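Local coordinates for protein Myo-inositol 2-dehydrogenase (Lactobacillus plantarum WCFS1, PDB 3CEA) that probably oxidises myo-inositol at its 2-position with NAD as electron acceptor, and binds that cofactor through a Rossmann-fold domain, at residues P80-P85 with L104-N109; S128-R133 with N187-D192; G180-D185 with G242-A247. All coordinates share one frame; numbering follows the deposited sequence.

Contact 1 of 3, residues P80-P85 with L104-N109; sequences PTPFHP and LGLDFN. With NAD (nicotinamide-adenine-dinucleotide), chain E.
T81 and G105 bring the two backbones to 5.3 Å between their CA atoms, where the turn leading into helix 84-93 of the NAD-binding Rossmann fold passes the loop ahead of helix 108-119. The contact is made by packing, in part carbon against the carbonyl oxygens of L104 and G105. T81 turns its two branches to different partners: CG2, anti to the backbone N (chi1 -52° for OG1), lies 3.6 Å from G105 O and meets L106 CD2, while OG1 shares a hydrogen bond with NAD O3D at 3.1 Å. P82 and L106 run side by side, with P82 CG 4.1 Å from L106 CD1. A CB built on G105 would come within 3.0 Å of P85 CG, consistent with a glycine here. The adenine amine sits over one face of the F83 ring, NAD N6A 3.5 Å from its plane and over its centre. With an alanine at F83 that face is gone, and the amine would probably lose its packing partner and be freer to shift. H84 is held by main-chain carbonyls, ND1 bonding to P103 O and NE2 to A79 O. Its ring carries T81 CA over one face, and its CB comes within 3.2 Å of L104 O.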
loop_
_atom_site.group_PDB
_atom_site.type_symbol
_atom_site.label_atom_id
_atom_site.label_comp_id
_atom_site.label_asym_id
_atom_site.label_seq_id
_atom_site.Cartn_x
_atom_site.Cartn_y
_atom_site.Cartn_z
ATOM N N PRO A 80 1.840 19.746 -33.328
ATOM C CA PRO A 80 1.760 20.718 -32.227
ATOM C C PRO A 80 0.461 21.530 -32.213
ATOM O O PRO A 80 -0.169 21.715 -33.254
ATOM C CB PRO A 80 2.955 21.640 -32.482
ATOM C CG PRO A 80 3.915 20.808 -33.245
ATOM C CD PRO A 80 3.075 19.925 -34.115
ATOM N N THR A 81 0.093 22.020 -31.031
ATOM C CA THR A 81 -1.177 22.719 -30.797
ATOM C C THR A 81 -1.477 23.926 -31.711
ATOM O O THR A 81 -2.613 24.065 -32.172
ATOM C CB THR A 81 -1.329 23.116 -29.306
ATOM O OG1 THR A 81 -1.108 21.963 -28.488
ATOM C CG2 THR A 81 -2.718 23.661 -29.019
ATOM N N PRO A 82 -0.480 24.808 -31.968
ATOM C CA PRO A 82 -0.770 25.953 -32.842
ATOM C C PRO A 82 -1.292 25.580 -34.236
ATOM O O PRO A 82 -2.038 26.358 -34.836
ATOM C CB PRO A 82 0.588 26.659 -32.956
ATOM C CG PRO A 82 1.305 26.283 -31.717
ATOM C CD PRO A 82 0.911 24.856 -31.477
ATOM N N PHE A 83 -0.910 24.404 -34.730
ATOM C CA PHE A 83 -1.284 23.958 -36.077
ATOM C C PHE A 83 -2.633 23.237 -36.135
ATOM O O PHE A 83 -3.140 22.953 -37.218
ATOM C CB PHE A 83 -0.187 23.071 -36.671
ATOM C CG PHE A 83 1.122 23.776 -36.872
ATOM C CD1 PHE A 83 1.330 24.582 -37.989
ATOM C CD2 PHE A 83 2.152 23.631 -35.947
ATOM C CE1 PHE A 83 2.544 25.240 -38.181
ATOM C CE2 PHE A 83 3.373 24.283 -36.130
ATOM C CZ PHE A 83 3.568 25.090 -37.251
ATOM N N HIS A 84 -3.205 22.950 -34.969
ATOM C CA HIS A 84 -4.472 22.224 -34.862
ATOM C C HIS A 84 -5.653 22.882 -35.594
ATOM O O HIS A 84 -6.334 22.206 -36.361
ATOM C CB HIS A 84 -4.831 21.974 -33.391
ATOM C CG HIS A 84 -3.999 20.922 -32.728
ATOM N ND1 HIS A 84 -4.294 20.426 -31.476
ATOM C CD2 HIS A 84 -2.896 20.256 -33.144
ATOM C CE1 HIS A 84 -3.401 19.513 -31.143
ATOM N NE2 HIS A 84 -2.543 19.389 -32.139
ATOM N N PRO A 85 -5.907 24.191 -35.358
ATOM C CA PRO A 85 -7.048 24.835 -36.017
ATOM C C PRO A 85 -6.953 24.837 -37.545
ATOM O O PRO A 85 -7.913 24.457 -38.219
ATOM C CB PRO A 85 -7.002 26.272 -35.479
ATOM C CG PRO A 85 -6.242 26.177 -34.209
ATOM C CD PRO A 85 -5.201 25.144 -34.481
ATOM N N LEU A 104 -7.655 22.058 -28.455
ATOM C CA LEU A 104 -8.156 22.506 -29.759
ATOM C C LEU A 104 -7.210 23.498 -30.437
ATOM O O LEU A 104 -7.008 23.444 -31.651
ATOM C CB LEU A 104 -9.565 23.104 -29.633
ATOM C CG LEU A 104 -10.697 22.174 -29.180
ATOM C CD1 LEU A 104 -11.982 22.957 -28.973
ATOM C CD2 LEU A 104 -10.924 21.028 -30.162
ATOM N N GLY A 105 -6.633 24.394 -29.641
ATOM C CA GLY A 105 -5.702 25.405 -30.131
ATOM C C GLY A 105 -5.224 26.289 -28.997
ATOM O O GLY A 105 -5.287 25.894 -27.834
ATOM N N LEU A 106 -4.748 27.486 -29.338
ATOM C CA LEU A 106 -4.264 28.444 -28.339
ATOM C C LEU A 106 -4.950 29.800 -28.453
ATOM O O LEU A 106 -5.425 30.343 -27.456
ATOM C CB LEU A 106 -2.742 28.609 -28.425
ATOM C CG LEU A 106 -1.882 27.372 -28.150
ATOM C CD1 LEU A 106 -0.420 27.715 -28.298
ATOM C CD2 LEU A 106 -2.165 26.793 -26.767
ATOM N N ASP A 107 -4.989 30.337 -29.672
ATOM C CA ASP A 107 -5.670 31.597 -29.963
ATOM C C ASP A 107 -7.180 31.379 -30.009
ATOM O O ASP A 107 -7.661 30.490 -30.710
ATOM C CB ASP A 107 -5.167 32.172 -31.295
ATOM C CG ASP A 107 -5.849 33.484 -31.676
ATOM O OD1 ASP A 107 -6.108 34.325 -30.784
ATOM O OD2 ASP A 107 -6.117 33.678 -32.883
ATOM N N PHE A 108 -7.919 32.198 -29.262
ATOM C CA PHE A 108 -9.383 32.103 -29.208
ATOM C C PHE A 108 -10.066 32.414 -30.544
ATOM O O PHE A 108 -11.140 31.878 -30.830
ATOM C CB PHE A 108 -9.955 33.006 -28.107
ATOM C CG PHE A 108 -9.686 32.512 -26.708
ATOM C CD1 PHE A 108 -10.115 31.247 -26.301
ATOM C CD2 PHE A 108 -9.024 33.323 -25.786
ATOM C CE1 PHE A 108 -9.870 30.792 -25.005
ATOM C CE2 PHE A 108 -8.778 32.877 -24.485
ATOM C CZ PHE A 108 -9.206 31.610 -24.094
ATOM N N ASN A 109 -9.448 33.282 -31.344
ATOM C CA ASN A 109 -9.949 33.603 -32.682
ATOM C C ASN A 109 -9.849 32.414 -33.636
ATOM O O ASN A 109 -10.798 32.117 -34.364
ATOM C CB ASN A 109 -9.212 34.812 -33.267
ATOM C CG ASN A 109 -9.541 36.111 -32.547
ATOM O OD1 ASN A 109 -10.689 36.360 -32.165
ATOM N ND2 ASN A 109 -8.530 36.957 -32.370
HETATM P PA NAD E . 6.145 16.313 -30.637
HETATM O O1A NAD E . 6.832 15.214 -29.922
HETATM O O2A NAD E . 6.971 17.540 -30.686
HETATM O O5B NAD E . 5.742 15.810 -32.112
HETATM C C5B NAD E . 5.269 16.719 -33.086
HETATM C C4B NAD E . 5.300 16.063 -34.464
HETATM O O4B NAD E . 4.563 16.831 -35.400
HETATM C C3B NAD E . 6.713 15.936 -35.008
HETATM O O3B NAD E . 6.865 14.628 -35.502
HETATM C C2B NAD E . 6.789 16.943 -36.139
HETATM O O2B NAD E . 7.581 16.489 -37.215
HETATM C C1B NAD E . 5.336 17.107 -36.553
HETATM N N9A NAD E . 5.061 18.469 -37.051
HETATM C C8A NAD E . 5.339 19.655 -36.417
HETATM N N7A NAD E . 4.927 20.677 -37.201
HETATM C C5A NAD E . 4.394 20.159 -38.330
HETATM C C6A NAD E . 3.833 20.754 -39.455
HETATM N N6A NAD E . 3.533 22.048 -39.430
HETATM N N1A NAD E . 3.357 19.954 -40.479
HETATM C C2A NAD E . 3.439 18.574 -40.385
HETATM N N3A NAD E . 3.999 17.989 -39.263
HETATM C C4A NAD E . 4.469 18.770 -38.252
HETATM O O3 NAD E . 4.730 16.638 -29.938
HETATM P PN NAD E . 3.861 15.498 -29.202
HETATM O O1N NAD E . 3.900 14.255 -30.009
HETATM O O2N NAD E . 4.268 15.489 -27.783
HETATM O O5D NAD E . 2.360 16.073 -29.224
HETATM C C5D NAD E . 1.742 16.587 -30.380
HETATM C C4D NAD E . 0.329 17.021 -29.999
HETATM O O4D NAD E . -0.271 16.046 -29.164
HETATM C C3D NAD E . 0.326 18.340 -29.240
HETATM O O3D NAD E . -0.623 19.201 -29.825
HETATM C C2D NAD E . -0.080 17.970 -27.826
HETATM O O2D NAD E . -0.933 18.931 -27.253
HETATM C C1D NAD E . -0.786 16.630 -27.981
HETATM N N1N NAD E . -0.562 15.755 -26.812
HETATM C C2N NAD E . -1.647 15.183 -26.196
HETATM C C3N NAD E . -1.475 14.352 -25.085
HETATM C C7N NAD E . -2.631 13.583 -24.510
HETATM O O7N NAD E . -2.535 13.127 -23.181
HETATM N N7N NAD E . -3.716 13.349 -25.255
HETATM C C4N NAD E . -0.190 14.107 -24.605
HETATM C C5N NAD E . 0.906 14.692 -25.235
HETATM C C6N NAD E . 0.706 15.516 -26.342
#

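Contact 2 of 3, residues S128-R133 with N187-D192; sequences SGFMRR and NIHDID. With NAD (nicotinamide-adenine-dinucleotide), chain E.
H189 and M131 meet beside the nicotinamide carboxamide: the selenium of M131, a selenomethionine, lies 3.6 Å from H189 CE1, approaching the ring obliquely, and H189 CE1 is itself 3.3 Å from NAD O7N. The M131 chain reaches this place by bending at chi2 (-67°), which carries SE and CE round toward the carboxamide. From another direction the R132 guanidinium lies over H189 CB, which is 3.3 Å from its plane; it stays oblique to the ring although the two planes are only 12° apart. R132 NE and H189 ND1 are both buried by this packing and find no polar partner in the model.

A second shell fixes the two arginines. R132 NH1 forms a salt bridge with D190 OD1 at 2.8 Å, and a water that donates to D190 OD2 also receives a weak bond from R132 NH2. R133 grips D192 side-on, one nitrogen to each oxygen: NE donates to OD2 almost straight (171°) and in its own guanidinium plane, whereas NH2 meets OD1 from above the carboxylate. D192 in turn stacks on F130. Its CB stands 4.0 Å from the ring centroid in a CH-pi contact, with carboxylate and ring planes nearly parallel, and I188 CG1 touches the ring at CE1.

F130 also centres an inverse gamma turn in the loop between strand 126-127 and helix 136-146. This loop from the Rossmann region thus lies against helix 182-198, while A325 of helix 319-338 touches both F130 and I188, and L240 of strand 237-243 packs on D190.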
loop_
_atom_site.group_PDB
_atom_site.type_symbol
_atom_site.label_atom_id
_atom_site.label_comp_id
_atom_site.label_asym_id
_atom_site.label_seq_id
_atom_site.Cartn_x
_atom_site.Cartn_y
_atom_site.Cartn_z
ATOM N N SER A 128 -12.107 15.002 -30.238
ATOM C CA SER A 128 -10.965 15.508 -29.478
ATOM C C SER A 128 -10.193 14.357 -28.824
ATOM O O SER A 128 -10.544 13.185 -29.000
ATOM C CB SER A 128 -11.426 16.525 -28.426
ATOM O OG SER A 128 -12.165 15.901 -27.388
ATOM N N GLY A 129 -9.145 14.686 -28.068
ATOM C CA GLY A 129 -8.302 13.665 -27.450
ATOM C C GLY A 129 -8.246 13.610 -25.932
ATOM O O GLY A 129 -7.167 13.448 -25.358
ATOM N N PHE A 130 -9.394 13.735 -25.271
ATOM C CA PHE A 130 -9.443 13.552 -23.816
ATOM C C PHE A 130 -9.547 12.067 -23.480
ATOM O O PHE A 130 -10.638 11.552 -23.199
ATOM C CB PHE A 130 -10.587 14.348 -23.176
ATOM C CG PHE A 130 -10.376 15.839 -23.180
ATOM C CD1 PHE A 130 -9.238 16.403 -22.605
ATOM C CD2 PHE A 130 -11.331 16.686 -23.740
ATOM C CE1 PHE A 130 -9.045 17.786 -22.603
ATOM C CE2 PHE A 130 -11.150 18.071 -23.740
ATOM C CZ PHE A 130 -10.004 18.621 -23.171
HETATM N N MSE A 131 -8.401 11.390 -23.513
HETATM C CA MSE A 131 -8.339 9.933 -23.397
HETATM C C MSE A 131 -8.674 9.399 -22.003
HETATM O O MSE A 131 -9.137 8.262 -21.874
HETATM C CB MSE A 131 -6.974 9.399 -23.866
HETATM C CG MSE A 131 -5.833 9.532 -22.859
HETATM SE SE MSE A 131 -5.331 11.380 -22.510
HETATM C CE MSE A 131 -3.999 11.060 -21.169
ATOM N N ARG A 132 -8.450 10.215 -20.971
ATOM C CA ARG A 132 -8.649 9.778 -19.581
ATOM C C ARG A 132 -10.078 9.325 -19.300
ATOM O O ARG A 132 -10.305 8.512 -18.402
ATOM C CB ARG A 132 -8.224 10.860 -18.584
ATOM C CG ARG A 132 -6.739 11.184 -18.631
ATOM C CD ARG A 132 -6.318 12.028 -17.449
ATOM N NE ARG A 132 -4.986 12.598 -17.645
ATOM C CZ ARG A 132 -4.443 13.522 -16.859
ATOM N NH1 ARG A 132 -5.112 13.993 -15.814
ATOM N NH2 ARG A 132 -3.229 13.986 -17.123
ATOM N N ARG A 133 -11.027 9.841 -20.078
ATOM C CA ARG A 133 -12.431 9.438 -19.979
ATOM C C ARG A 133 -12.644 7.977 -20.388
ATOM O O ARG A 133 -13.629 7.349 -19.993
ATOM C CB ARG A 133 -13.318 10.348 -20.833
ATOM C CG ARG A 133 -13.477 11.763 -20.300
ATOM C CD ARG A 133 -14.855 12.304 -20.653
ATOM N NE ARG A 133 -14.960 13.752 -20.479
ATOM C CZ ARG A 133 -16.096 14.439 -20.582
ATOM N NH1 ARG A 133 -17.239 13.816 -20.851
ATOM N NH2 ARG A 133 -16.093 15.755 -20.412
ATOM N N ASN A 187 -2.774 20.613 -17.074
ATOM C CA ASN A 187 -3.976 20.619 -16.239
ATOM C C ASN A 187 -5.323 20.511 -16.955
ATOM O O ASN A 187 -6.344 20.243 -16.316
ATOM C CB ASN A 187 -3.962 21.844 -15.320
ATOM C CG ASN A 187 -2.819 21.808 -14.327
ATOM O OD1 ASN A 187 -1.982 22.711 -14.293
ATOM N ND2 ASN A 187 -2.770 20.750 -13.520
ATOM N N ILE A 188 -5.316 20.707 -18.272
ATOM C CA ILE A 188 -6.532 20.675 -19.092
ATOM C C ILE A 188 -7.303 19.355 -18.957
ATOM O O ILE A 188 -8.537 19.343 -18.995
ATOM C CB ILE A 188 -6.212 20.983 -20.585
ATOM C CG1 ILE A 188 -7.476 21.389 -21.347
ATOM C CG2 ILE A 188 -5.484 19.813 -21.253
ATOM C CD1 ILE A 188 -7.213 21.962 -22.724
ATOM N N HIS A 189 -6.564 18.258 -18.792
ATOM C CA HIS A 189 -7.144 16.930 -18.638
ATOM C C HIS A 189 -8.000 16.836 -17.384
ATOM O O HIS A 189 -9.123 16.333 -17.432
ATOM C CB HIS A 189 -6.044 15.875 -18.581
ATOM C CG HIS A 189 -5.314 15.689 -19.873
ATOM N ND1 HIS A 189 -5.792 14.889 -20.888
ATOM C CD2 HIS A 189 -4.134 16.188 -20.309
ATOM C CE1 HIS A 189 -4.940 14.907 -21.897
ATOM N NE2 HIS A 189 -3.925 15.686 -21.570
ATOM N N ASP A 190 -7.455 17.326 -16.271
ATOM C CA ASP A 190 -8.150 17.331 -14.984
ATOM C C ASP A 190 -9.360 18.261 -14.998
ATOM O O ASP A 190 -10.388 17.958 -14.386
ATOM C CB ASP A 190 -7.196 17.727 -13.855
ATOM C CG ASP A 190 -5.985 16.811 -13.756
ATOM O OD1 ASP A 190 -6.170 15.570 -13.748
ATOM O OD2 ASP A 190 -4.846 17.337 -13.672
ATOM N N ILE A 191 -9.229 19.388 -15.699
ATOM C CA ILE A 191 -10.336 20.328 -15.883
ATOM C C ILE A 191 -11.535 19.618 -16.506
ATOM O O ILE A 191 -12.651 19.700 -15.983
ATOM C CB ILE A 191 -9.918 21.561 -16.728
ATOM C CG1 ILE A 191 -8.956 22.443 -15.928
ATOM C CG2 ILE A 191 -11.148 22.366 -17.166
ATOM C CD1 ILE A 191 -8.253 23.514 -16.733
ATOM N N ASP A 192 -11.288 18.905 -17.606
ATOM C CA ASP A 192 -12.315 18.107 -18.274
ATOM C C ASP A 192 -12.914 17.063 -17.332
ATOM O O ASP A 192 -14.132 16.865 -17.307
ATOM C CB ASP A 192 -11.741 17.426 -19.519
ATOM C CG ASP A 192 -12.754 16.527 -20.215
ATOM O OD1 ASP A 192 -13.705 17.064 -20.825
ATOM O OD2 ASP A 192 -12.595 15.285 -20.154
HETATM P PA NAD E . 6.145 16.313 -30.637
HETATM O O1A NAD E . 6.832 15.214 -29.922
HETATM O O2A NAD E . 6.971 17.540 -30.686
HETATM O O5B NAD E . 5.742 15.810 -32.112
HETATM C C5B NAD E . 5.269 16.719 -33.086
HETATM C C4B NAD E . 5.300 16.063 -34.464
HETATM O O4B NAD E . 4.563 16.831 -35.400
HETATM C C3B NAD E . 6.713 15.936 -35.008
HETATM O O3B NAD E . 6.865 14.628 -35.502
HETATM C C2B NAD E . 6.789 16.943 -36.139
HETATM O O2B NAD E . 7.581 16.489 -37.215
HETATM C C1B NAD E . 5.336 17.107 -36.553
HETATM N N9A NAD E . 5.061 18.469 -37.051
HETATM C C8A NAD E . 5.339 19.655 -36.417
HETATM N N7A NAD E . 4.927 20.677 -37.201
HETATM C C5A NAD E . 4.394 20.159 -38.330
HETATM C C6A NAD E . 3.833 20.754 -39.455
HETATM N N6A NAD E . 3.533 22.048 -39.430
HETATM N N1A NAD E . 3.357 19.954 -40.479
HETATM C C2A NAD E . 3.439 18.574 -40.385
HETATM N N3A NAD E . 3.999 17.989 -39.263
HETATM C C4A NAD E . 4.469 18.770 -38.252
HETATM O O3 NAD E . 4.730 16.638 -29.938
HETATM P PN NAD E . 3.861 15.498 -29.202
HETATM O O1N NAD E . 3.900 14.255 -30.009
HETATM O O2N NAD E . 4.268 15.489 -27.783
HETATM O O5D NAD E . 2.360 16.073 -29.224
HETATM C C5D NAD E . 1.742 16.587 -30.380
HETATM C C4D NAD E . 0.329 17.021 -29.999
HETATM O O4D NAD E . -0.271 16.046 -29.164
HETATM C C3D NAD E . 0.326 18.340 -29.240
HETATM O O3D NAD E . -0.623 19.201 -29.825
HETATM C C2D NAD E . -0.080 17.970 -27.826
HETATM O O2D NAD E . -0.933 18.931 -27.253
HETATM C C1D NAD E . -0.786 16.630 -27.981
HETATM N N1N NAD E . -0.562 15.755 -26.812
HETATM C C2N NAD E . -1.647 15.183 -26.196
HETATM C C3N NAD E . -1.475 14.352 -25.085
HETATM C C7N NAD E . -2.631 13.583 -24.510
HETATM O O7N NAD E . -2.535 13.127 -23.181
HETATM N N7N NAD E . -3.716 13.349 -25.255
HETATM C C4N NAD E . -0.190 14.107 -24.605
HETATM C C5N NAD E . 0.906 14.692 -25.235
HETATM C C6N NAD E . 0.706 15.516 -26.342
HETATM O O HOH W 1 -3.494 16.854 -15.810
#

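Contact 3 of 3, residues G180-D185 with G242-A247; sequences GGIFVD and GGRHAA
Charge pairing joins R244 to D185: R244 NH2 and D185 OD2 form a salt bridge at 2.7 Å. Its hydrogen bond is weak, since the N-H...O angle is only 121°, and the carboxylate and guanidinium planes are 43° apart. D185 CG stands anti to the backbone N (chi1 -162°), a torsion that carries the carboxylate out to the arginine; the nearest atoms of the D185 side chain and NAD are about 4 Å apart. R244 makes a cation-pi contact with F170, and its NH1 makes a weak, long ion pair with D162, as D185 does with K102.

Van der Waals packing comes from I182, whose aliphatic atoms lie on polar groups. Its CD1 lies over one face of the R244 guanidinium, 3.5 Å from NE, the two side chains sliding past each other in opposite directions. I182 CG1 meets the strand backbone 3.5 Å from G242 O.

In the backbone, D185 N bonds to G181 O in the first turn of helix 182-198, with G181 at the N-cap, while G242 and G243 pair with G226, G160 and D162 within the sheet. The arrangement is helix-on-sheet packing of the GFO/IDH/MocA C-terminal domain, beside the cofactor site.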
loop_
_atom_site.group_PDB
_atom_site.type_symbol
_atom_site.label_atom_id
_atom_site.label_comp_id
_atom_site.label_asym_id
_atom_site.label_seq_id
_atom_site.Cartn_x
_atom_site.Cartn_y
_atom_site.Cartn_z
ATOM N N GLY A 180 1.424 26.497 -24.809
ATOM C CA GLY A 180 0.304 27.203 -24.198
ATOM C C GLY A 180 0.439 27.356 -22.697
ATOM O O GLY A 180 -0.491 27.809 -22.029
ATOM N N GLY A 181 1.598 26.978 -22.169
ATOM C CA GLY A 181 1.841 27.037 -20.734
ATOM C C GLY A 181 1.452 25.768 -20.001
ATOM O O GLY A 181 0.794 24.890 -20.561
ATOM N N ILE A 182 1.850 25.691 -18.735
ATOM C CA ILE A 182 1.671 24.496 -17.910
ATOM C C ILE A 182 0.203 24.110 -17.652
ATOM O O ILE A 182 -0.136 22.927 -17.664
ATOM C CB ILE A 182 2.475 24.605 -16.570
ATOM C CG1 ILE A 182 2.437 23.287 -15.781
ATOM C CG2 ILE A 182 1.994 25.786 -15.720
ATOM C CD1 ILE A 182 3.331 22.193 -16.342
ATOM N N PHE A 183 -0.657 25.104 -17.433
ATOM C CA PHE A 183 -2.076 24.858 -17.154
ATOM C C PHE A 183 -2.808 24.317 -18.378
ATOM O O PHE A 183 -3.693 23.470 -18.253
ATOM C CB PHE A 183 -2.774 26.131 -16.656
ATOM C CG PHE A 183 -2.301 26.606 -15.310
ATOM C CD1 PHE A 183 -2.754 25.998 -14.141
ATOM C CD2 PHE A 183 -1.416 27.676 -15.208
ATOM C CE1 PHE A 183 -2.324 26.445 -12.891
ATOM C CE2 PHE A 183 -0.980 28.127 -13.963
ATOM C CZ PHE A 183 -1.439 27.510 -12.803
ATOM N N VAL A 184 -2.435 24.814 -19.555
ATOM C CA VAL A 184 -3.038 24.373 -20.810
ATOM C C VAL A 184 -2.530 22.984 -21.214
ATOM O O VAL A 184 -3.317 22.122 -21.613
ATOM C CB VAL A 184 -2.812 25.409 -21.946
ATOM C CG1 VAL A 184 -3.118 24.815 -23.319
ATOM C CG2 VAL A 184 -3.659 26.649 -21.706
ATOM N N ASP A 185 -1.222 22.772 -21.091
ATOM C CA ASP A 185 -0.605 21.519 -21.512
ATOM C C ASP A 185 -0.880 20.366 -20.543
ATOM O O ASP A 185 -1.267 19.279 -20.970
ATOM C CB ASP A 185 0.901 21.702 -21.730
ATOM C CG ASP A 185 1.511 20.586 -22.564
ATOM O OD1 ASP A 185 0.929 20.227 -23.615
ATOM O OD2 ASP A 185 2.583 20.072 -22.174
ATOM N N GLY A 242 0.062 20.936 -12.188
ATOM C CA GLY A 242 0.825 20.501 -13.344
ATOM C C GLY A 242 2.296 20.685 -13.050
ATOM O O GLY A 242 2.715 21.754 -12.607
ATOM N N GLY A 243 3.078 19.638 -13.289
ATOM C CA GLY A 243 4.511 19.666 -13.025
ATOM C C GLY A 243 5.301 18.880 -14.048
ATOM O O GLY A 243 4.727 18.132 -14.847
ATOM N N ARG A 244 6.623 19.055 -14.016
ATOM C CA ARG A 244 7.523 18.443 -14.991
ATOM C C ARG A 244 8.832 17.943 -14.362
ATOM O O ARG A 244 9.797 17.670 -15.079
ATOM C CB ARG A 244 7.851 19.443 -16.112
ATOM C CG ARG A 244 6.658 20.223 -16.641
ATOM C CD ARG A 244 6.815 20.524 -18.109
ATOM N NE ARG A 244 5.573 21.012 -18.704
ATOM C CZ ARG A 244 4.623 20.239 -19.230
ATOM N NH1 ARG A 244 4.751 18.916 -19.243
ATOM N NH2 ARG A 244 3.536 20.795 -19.748
ATOM N N HIS A 245 8.862 17.811 -13.037
ATOM C CA HIS A 245 10.111 17.513 -12.336
ATOM C C HIS A 245 9.999 16.493 -11.192
ATOM O O HIS A 245 10.704 16.606 -10.185
ATOM C CB HIS A 245 10.732 18.814 -11.820
ATOM C CG HIS A 245 12.207 18.912 -12.054
ATOM N ND1 HIS A 245 13.139 18.522 -11.115
ATOM C CD2 HIS A 245 12.912 19.359 -13.120
ATOM C CE1 HIS A 245 14.355 18.728 -11.592
ATOM N NE2 HIS A 245 14.244 19.233 -12.808
ATOM N N ALA A 246 9.127 15.496 -11.348
ATOM C CA ALA A 246 9.040 14.401 -10.379
ATOM C C ALA A 246 10.215 13.436 -10.539
ATOM O O ALA A 246 10.652 13.157 -11.660
ATOM C CB ALA A 246 7.716 13.661 -10.507
ATOM N N ALA A 247 10.718 12.936 -9.413
ATOM C CA ALA A 247 11.837 11.996 -9.405
ATOM C C ALA A 247 11.398 10.543 -9.603
ATOM O O ALA A 247 12.108 9.765 -10.242
ATOM C CB ALA A 247 12.642 12.140 -8.122
#

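Contacts 1 and 2 both touch NAD, in different parts of the cofactor: 80-85 meets the adenine and the nicotinamide ribose, while 128-133 and 187-192 meet the nicotinamide carboxamide. Their centres are 16 Å apart and their nearest atoms about 5 Å, without touching. Contact 3 shares helix 182-198 with contact 2, at 14 Å between centres; N187 ND2 packs 3.1 Å from G242 N. It also meets contact 1, whose L106 CD2 lies 3.6 Å from G180 CA and 4.1 Å from V184 CG1, although their centres are 18 Å apart. The helix therefore links the Rossmann side, through contacts 1 and 2, with the C-terminal sheet of contact 3, and places H189 and D185 near the cofactor.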